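Local coordinates for protein exotoxin 5 (Staphylococcus aureus subsp. aureus COL, PDB 3R2I) that is of uncertain function but belongs to the staphylococcal superantigen-like exotoxins, secreted proteins that probably act on host immune factors, at residues Leu227-Glu230 against Arg231-Asp234; Glu220-Leu223 against Ser224-Leu227. All blocks are in the same frame, centred on the assembly; numbering follows the deposited sequence.

Contact 1. Residues Leu227-Glu230 against Arg231-Asp234; sequences LSFE and RMFD
L227 meets both R231 and M232, one with each methyl branch. CD1 lies over one face of the R231 guanidinium, toward its rim and 4.0 Å from NH1, the two side chains crossing at about a right angle. The other methyl, CD2, comes within 4.1 Å of CG of M232, whose side chain slides past it in the opposite direction. M232 continues extended beyond CG (chi2 -177°), running alongside F229 and pointing the same way. The result is a Met-aromatic contact: SD is 3.9 Å from CD2 of F229 and lies at the ring edge, 76° off the normal as seen from the centroid. F233 presents its own ring edge to backbone oxygens, with CE2 3.3 Å from O of F229 near the ring plane, and O of E230 in the plane.

The segment belongs to the connection between strands 218-222 and 235-237 of the beta-grasp domain. F229, M232 and F233 all reach V136 on strand 133-141, in the OB-fold domain, so this bend is part of the seam between the two domains of the superantigen-like fold.

Backbone bonding winds the chain through overlapping turns, each closed three residues on. N of R231 gives to O of S228 at 3.2 Å, and N of M232 to O of F229. The bond from N of F233 to O of E230 is weak. The side chain of S228 adds another acceptor, also weakly bound: OG, swung between its own N and carbonyl carbon (chi1 63°), is 3.4 Å from N of R231.

A water bridges the bend and the arginine, accepting from N of S228 and, at 2.9 Å, from NH1 of R231, while NH2 goes to O of E220.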
ATOM      1  N   LEU A 227      -7.714  -1.951   3.963  1.00 20.00           N
ATOM      2  CA  LEU A 227      -7.177  -3.189   3.387  1.00 19.74           C
ATOM      3  C   LEU A 227      -6.920  -4.184   4.540  1.00 19.99           C
ATOM      4  O   LEU A 227      -6.469  -3.762   5.589  1.00 18.92           O
ATOM      5  CB  LEU A 227      -5.878  -2.902   2.638  1.00 18.15           C
ATOM      6  CG  LEU A 227      -5.292  -4.015   1.771  1.00 16.97           C
ATOM      7  CD1 LEU A 227      -6.220  -4.292   0.603  1.00 11.43           C
ATOM      8  CD2 LEU A 227      -3.918  -3.550   1.269  1.00 16.03           C
ATOM      9  N   SER A 228      -7.215  -5.478   4.366  1.00 19.66           N
ATOM     10  CA  SER A 228      -6.999  -6.424   5.449  1.00 20.90           C
ATOM     11  C   SER A 228      -5.502  -6.548   5.675  1.00 20.67           C
ATOM     12  O   SER A 228      -4.729  -6.336   4.776  1.00 21.03           O
ATOM     13  CB  SER A 228      -7.555  -7.811   5.111  1.00 20.72           C
ATOM     14  OG  SER A 228      -6.850  -8.326   3.981  1.00 23.57           O
ATOM     15  N   PHE A 229      -5.087  -6.894   6.877  1.00 21.28           N
ATOM     16  CA  PHE A 229      -3.666  -7.070   7.128  1.00 23.12           C
ATOM     17  C   PHE A 229      -3.050  -8.156   6.258  1.00 23.75           C
ATOM     18  O   PHE A 229      -1.892  -8.063   5.869  1.00 21.89           O
ATOM     19  CB  PHE A 229      -3.387  -7.417   8.611  1.00 24.04           C
ATOM     20  CG  PHE A 229      -3.777  -6.323   9.572  1.00 22.51           C
ATOM     21  CD1 PHE A 229      -4.732  -6.539  10.534  1.00 23.83           C
ATOM     22  CD2 PHE A 229      -3.214  -5.052   9.457  1.00 20.27           C
ATOM     23  CE1 PHE A 229      -5.099  -5.527  11.429  1.00 25.11           C
ATOM     24  CE2 PHE A 229      -3.565  -4.027  10.318  1.00 16.66           C
ATOM     25  CZ  PHE A 229      -4.527  -4.254  11.307  1.00 20.52           C
ATOM     26  N   GLU A 230      -3.796  -9.200   5.964  1.00 25.60           N
ATOM     27  CA  GLU A 230      -3.217 -10.265   5.162  1.00 29.10           C
ATOM     28  C   GLU A 230      -2.854  -9.851   3.716  1.00 27.98           C
ATOM     29  O   GLU A 230      -1.858 -10.337   3.138  1.00 29.68           O
ATOM     30  CB  GLU A 230      -4.094 -11.501   5.203  1.00 32.52           C
ATOM     31  CG  GLU A 230      -3.397 -12.708   4.522  1.00 44.17           C
ATOM     32  CD  GLU A 230      -3.771 -14.056   5.129  1.00 56.58           C
ATOM     33  OE1 GLU A 230      -4.347 -14.878   4.374  1.00 65.75           O
ATOM     34  OE2 GLU A 230      -3.512 -14.275   6.354  1.00 60.37           O
ATOM     35  N   ARG A 231      -3.600  -8.899   3.159  1.00 24.79           N
ATOM     36  CA  ARG A 231      -3.346  -8.453   1.806  1.00 22.15           C
ATOM     37  C   ARG A 231      -2.208  -7.447   1.757  1.00 21.19           C
ATOM     38  O   ARG A 231      -1.687  -7.130   0.708  1.00 20.42           O
ATOM     39  CB  ARG A 231      -4.621  -7.943   1.184  1.00 20.70           C
ATOM     40  CG  ARG A 231      -5.683  -9.057   1.090  1.00 21.83           C
ATOM     41  CD  ARG A 231      -6.999  -8.498   0.547  1.00 23.98           C
ATOM     42  NE  ARG A 231      -6.936  -8.130  -0.867  1.00 23.49           N
ATOM     43  CZ  ARG A 231      -7.858  -7.407  -1.521  1.00 27.93           C
ATOM     44  NH1 ARG A 231      -8.893  -6.858  -0.889  1.00 26.73           N
ATOM     45  NH2 ARG A 231      -7.724  -7.193  -2.827  1.00 25.56           N
ATOM     46  N   MET A 232      -1.784  -6.985   2.911  1.00 22.09           N
ATOM     47  CA  MET A 232      -0.664  -6.069   2.991  1.00 20.85           C
ATOM     48  C   MET A 232       0.667  -6.776   2.678  1.00 22.40           C
ATOM     49  O   MET A 232       1.727  -6.118   2.630  1.00 22.93           O
ATOM     50  CB  MET A 232      -0.610  -5.424   4.375  1.00 21.33           C
ATOM     51  CG  MET A 232      -1.744  -4.470   4.644  1.00 18.37           C
ATOM     52  SD  MET A 232      -1.581  -3.692   6.239  1.00 22.23           S
ATOM     53  CE  MET A 232      -3.088  -2.695   6.188  1.00 15.93           C
ATOM     54  N   PHE A 233       0.625  -8.096   2.475  1.00 23.48           N
ATOM     55  CA  PHE A 233       1.831  -8.856   2.102  1.00 24.77           C
ATOM     56  C   PHE A 233       1.880  -9.214   0.628  1.00 25.53           C
ATOM     57  O   PHE A 233       2.933  -9.580   0.140  1.00 27.29           O
ATOM     58  CB  PHE A 233       1.975 -10.124   2.935  1.00 25.65           C
ATOM     59  CG  PHE A 233       2.102  -9.838   4.388  1.00 24.18           C
ATOM     60  CD1 PHE A 233       3.343  -9.709   4.970  1.00 22.00           C
ATOM     61  CD2 PHE A 233       0.977  -9.579   5.141  1.00 20.14           C
ATOM     62  CE1 PHE A 233       3.455  -9.382   6.297  1.00 27.07           C
ATOM     63  CE2 PHE A 233       1.079  -9.253   6.483  1.00 22.64           C
ATOM     64  CZ  PHE A 233       2.301  -9.165   7.067  1.00 23.09           C
ATOM     65  N   ASP A 234       0.751  -9.127  -0.077  1.00 25.89           N
ATOM     66  CA  ASP A 234       0.735  -9.454  -1.496  1.00 25.72           C
ATOM     67  C   ASP A 234       1.604  -8.485  -2.280  1.00 24.88           C
ATOM     68  O   ASP A 234       1.588  -7.269  -2.068  1.00 22.22           O
ATOM     69  CB  ASP A 234      -0.663  -9.392  -2.084  1.00 26.42           C
ATOM     70  CG  ASP A 234      -1.616 -10.375  -1.468  1.00 29.10           C
ATOM     71  OD1 ASP A 234      -1.260 -11.127  -0.538  1.00 35.83           O
ATOM     72  OD2 ASP A 234      -2.759 -10.381  -1.946  1.00 38.30           O
TER
HETATM   73  O   HOH W   1      -9.039  -6.516   2.024  1.00 21.27           O
HETATM   74  O   HOH W   2      -0.855 -12.966   2.009  1.00 56.01           O

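Contact 2. Residues Glu220-Leu223 against Ser224-Leu227; sequences EIDL and SEKL
S224 is tied to D222 twice, and both bonds end on a single oxygen. Its backbone N gives to OD1 of D222 at 2.9 Å, and its hydroxyl OG gives to the same OD1 at 2.8 Å. Both donors approach from one face of the carboxylate, 48° and 36° out of its plane, so the pair grips OD1 from above. The torsions of both residues make this possible: CG of D222 is anti to its own N (chi1 175°), which holds the carboxylate beside its carbonyl carbon and near the turning chain, while OG of S224 sits between N and the carbonyl carbon and faces back toward it. Two donors on one oxygen should also steady the rotation of the carboxylate and favour its charged form.

The bond from N of S224 to OD1 makes an Asx turn, here nested in a type I beta turn from D222 to E225. Strand 218-222, whose last residue D222 supplies the acceptor, is the outermost strand of the beta-grasp sheet on this side; it ends here, and the chain turns toward helix 57-68.

E225 completes the turn through its backbone. Its N makes a weak bond of 3.4 Å to O of D222, and its O is taken up by NH1 of R190 on helix 182-197. The side chain, exposed but touching Y59 of helix 57-68, passes with CG 4.4 Å from OD2 of D222. Its OE2 is 4.8 Å from that same OD2, so the like charges may mildly oppose each other.

On the buried side the chain closes on itself once more: CD1 of L227 lies 4.3 Å from CG1 of I221, and both side chains also touch D186 of helix 182-197.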
ATOM      1  N   GLU A 220      -9.079  -6.341  -6.596  1.00 29.00           N
ATOM      2  CA  GLU A 220     -10.146  -5.432  -6.194  1.00 29.13           C
ATOM      3  C   GLU A 220     -10.075  -5.050  -4.709  1.00 25.53           C
ATOM      4  O   GLU A 220     -10.025  -5.908  -3.831  1.00 25.25           O
ATOM      5  CB  GLU A 220     -11.530  -6.035  -6.422  1.00 30.00           C
ATOM      6  CG  GLU A 220     -11.880  -6.236  -7.886  1.00 39.43           C
ATOM      7  CD  GLU A 220     -13.359  -6.549  -8.094  1.00 44.73           C
ATOM      8  OE1 GLU A 220     -14.227  -6.067  -7.289  1.00 45.30           O
ATOM      9  OE2 GLU A 220     -13.623  -7.257  -9.085  1.00 52.59           O
ATOM     10  N   ILE A 221     -10.208  -3.758  -4.463  1.00 22.75           N
ATOM     11  CA  ILE A 221     -10.143  -3.195  -3.138  1.00 21.16           C
ATOM     12  C   ILE A 221     -11.411  -2.394  -2.889  1.00 21.46           C
ATOM     13  O   ILE A 221     -11.747  -1.497  -3.673  1.00 22.26           O
ATOM     14  CB  ILE A 221      -8.961  -2.249  -3.039  1.00 19.30           C
ATOM     15  CG1 ILE A 221      -7.635  -2.997  -3.298  1.00 19.16           C
ATOM     16  CG2 ILE A 221      -8.932  -1.574  -1.631  1.00 20.90           C
ATOM     17  CD1 ILE A 221      -6.428  -2.084  -3.498  1.00 15.05           C
ATOM     18  N   ASP A 222     -12.112  -2.716  -1.810  1.00 20.95           N
ATOM     19  CA  ASP A 222     -13.348  -2.029  -1.446  1.00 22.50           C
ATOM     20  C   ASP A 222     -12.966  -0.799  -0.608  1.00 22.46           C
ATOM     21  O   ASP A 222     -12.338  -0.939   0.448  1.00 24.54           O
ATOM     22  CB  ASP A 222     -14.217  -3.034  -0.706  1.00 24.47           C
ATOM     23  CG  ASP A 222     -15.489  -2.451  -0.145  1.00 28.88           C
ATOM     24  OD1 ASP A 222     -15.746  -1.236  -0.267  1.00 31.54           O
ATOM     25  OD2 ASP A 222     -16.230  -3.248   0.464  1.00 30.41           O
ATOM     26  N   LEU A 223     -13.306   0.397  -1.098  1.00 21.46           N
ATOM     27  CA  LEU A 223     -12.994   1.642  -0.395  1.00 21.55           C
ATOM     28  C   LEU A 223     -13.676   1.837   0.952  1.00 24.16           C
ATOM     29  O   LEU A 223     -13.196   2.651   1.778  1.00 23.66           O
ATOM     30  CB  LEU A 223     -13.281   2.865  -1.282  1.00 21.63           C
ATOM     31  CG  LEU A 223     -12.450   2.990  -2.567  1.00 21.07           C
ATOM     32  CD1 LEU A 223     -12.852   4.168  -3.426  1.00 16.45           C
ATOM     33  CD2 LEU A 223     -10.954   3.063  -2.185  1.00 17.91           C
ATOM     34  N   SER A 224     -14.760   1.092   1.202  1.00 25.34           N
ATOM     35  CA  SER A 224     -15.512   1.227   2.447  1.00 27.68           C
ATOM     36  C   SER A 224     -14.867   0.540   3.661  1.00 29.19           C
ATOM     37  O   SER A 224     -15.366   0.636   4.767  1.00 28.71           O
ATOM     38  CB  SER A 224     -16.930   0.676   2.262  1.00 30.35           C
ATOM     39  OG  SER A 224     -16.898  -0.743   2.204  1.00 31.81           O
ATOM     40  N   GLU A 225     -13.761  -0.159   3.435  1.00 29.89           N
ATOM     41  CA  GLU A 225     -13.042  -0.824   4.486  1.00 29.95           C
ATOM     42  C   GLU A 225     -11.549  -0.637   4.265  1.00 26.53           C
ATOM     43  O   GLU A 225     -11.092  -0.495   3.136  1.00 26.09           O
ATOM     44  CB  GLU A 225     -13.239  -2.344   4.406  1.00 32.53           C
ATOM     45  CG  GLU A 225     -14.624  -2.911   4.598  1.00 40.61           C
ATOM     46  CD  GLU A 225     -14.586  -4.457   4.702  1.00 48.45           C
ATOM     47  OE1 GLU A 225     -15.446  -5.044   5.406  1.00 58.20           O
ATOM     48  OE2 GLU A 225     -13.665  -5.084   4.121  1.00 48.82           O
ATOM     49  N   LYS A 226     -10.789  -0.779   5.331  1.00 25.07           N
ATOM     50  CA  LYS A 226      -9.329  -0.714   5.289  1.00 23.26           C
ATOM     51  C   LYS A 226      -8.806  -2.011   4.712  1.00 22.49           C
ATOM     52  O   LYS A 226      -9.369  -3.083   4.978  1.00 20.42           O
ATOM     53  CB  LYS A 226      -8.839  -0.613   6.719  1.00 25.20           C
ATOM     54  CG  LYS A 226      -7.326  -0.514   6.933  1.00 26.75           C
ATOM     55  CD  LYS A 226      -7.067  -0.337   8.442  1.00 25.73           C
ATOM     56  CE  LYS A 226      -5.580  -0.266   8.746  1.00 28.98           C
ATOM     57  NZ  LYS A 226      -5.258  -0.151  10.189  1.00 21.20           N
ATOM     58  N   LEU A 227      -7.714  -1.951   3.963  1.00 20.00           N
ATOM     59  CA  LEU A 227      -7.177  -3.189   3.387  1.00 19.74           C
ATOM     60  C   LEU A 227      -6.920  -4.184   4.540  1.00 19.99           C
ATOM     61  O   LEU A 227      -6.469  -3.762   5.589  1.00 18.92           O
ATOM     62  CB  LEU A 227      -5.878  -2.902   2.638  1.00 18.15           C
ATOM     63  CG  LEU A 227      -5.292  -4.015   1.771  1.00 16.97           C
ATOM     64  CD1 LEU A 227      -6.220  -4.292   0.603  1.00 11.43           C
ATOM     65  CD2 LEU A 227      -3.918  -3.550   1.269  1.00 16.03           C
TER

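Overall arrangement
The two contacts are consecutive bends of one connection, their centres 11 Å apart. L227 belongs to both, and one of its methyl branches serves in each, while its backbone N is held by the hydroxyl of Y67 on helix 57-68. R231 then reaches back from contact 1 to the strand of contact 2, where its NH2 makes a probable hydrogen bond of 2.8 Å to O of E220 and packs 4.2 Å from CG1 of I221. Contact 2 thus lies at the edge of the beta-grasp sheet, and contact 1 packs against V136 of the OB-fold domain before the chain enters strand 235-237.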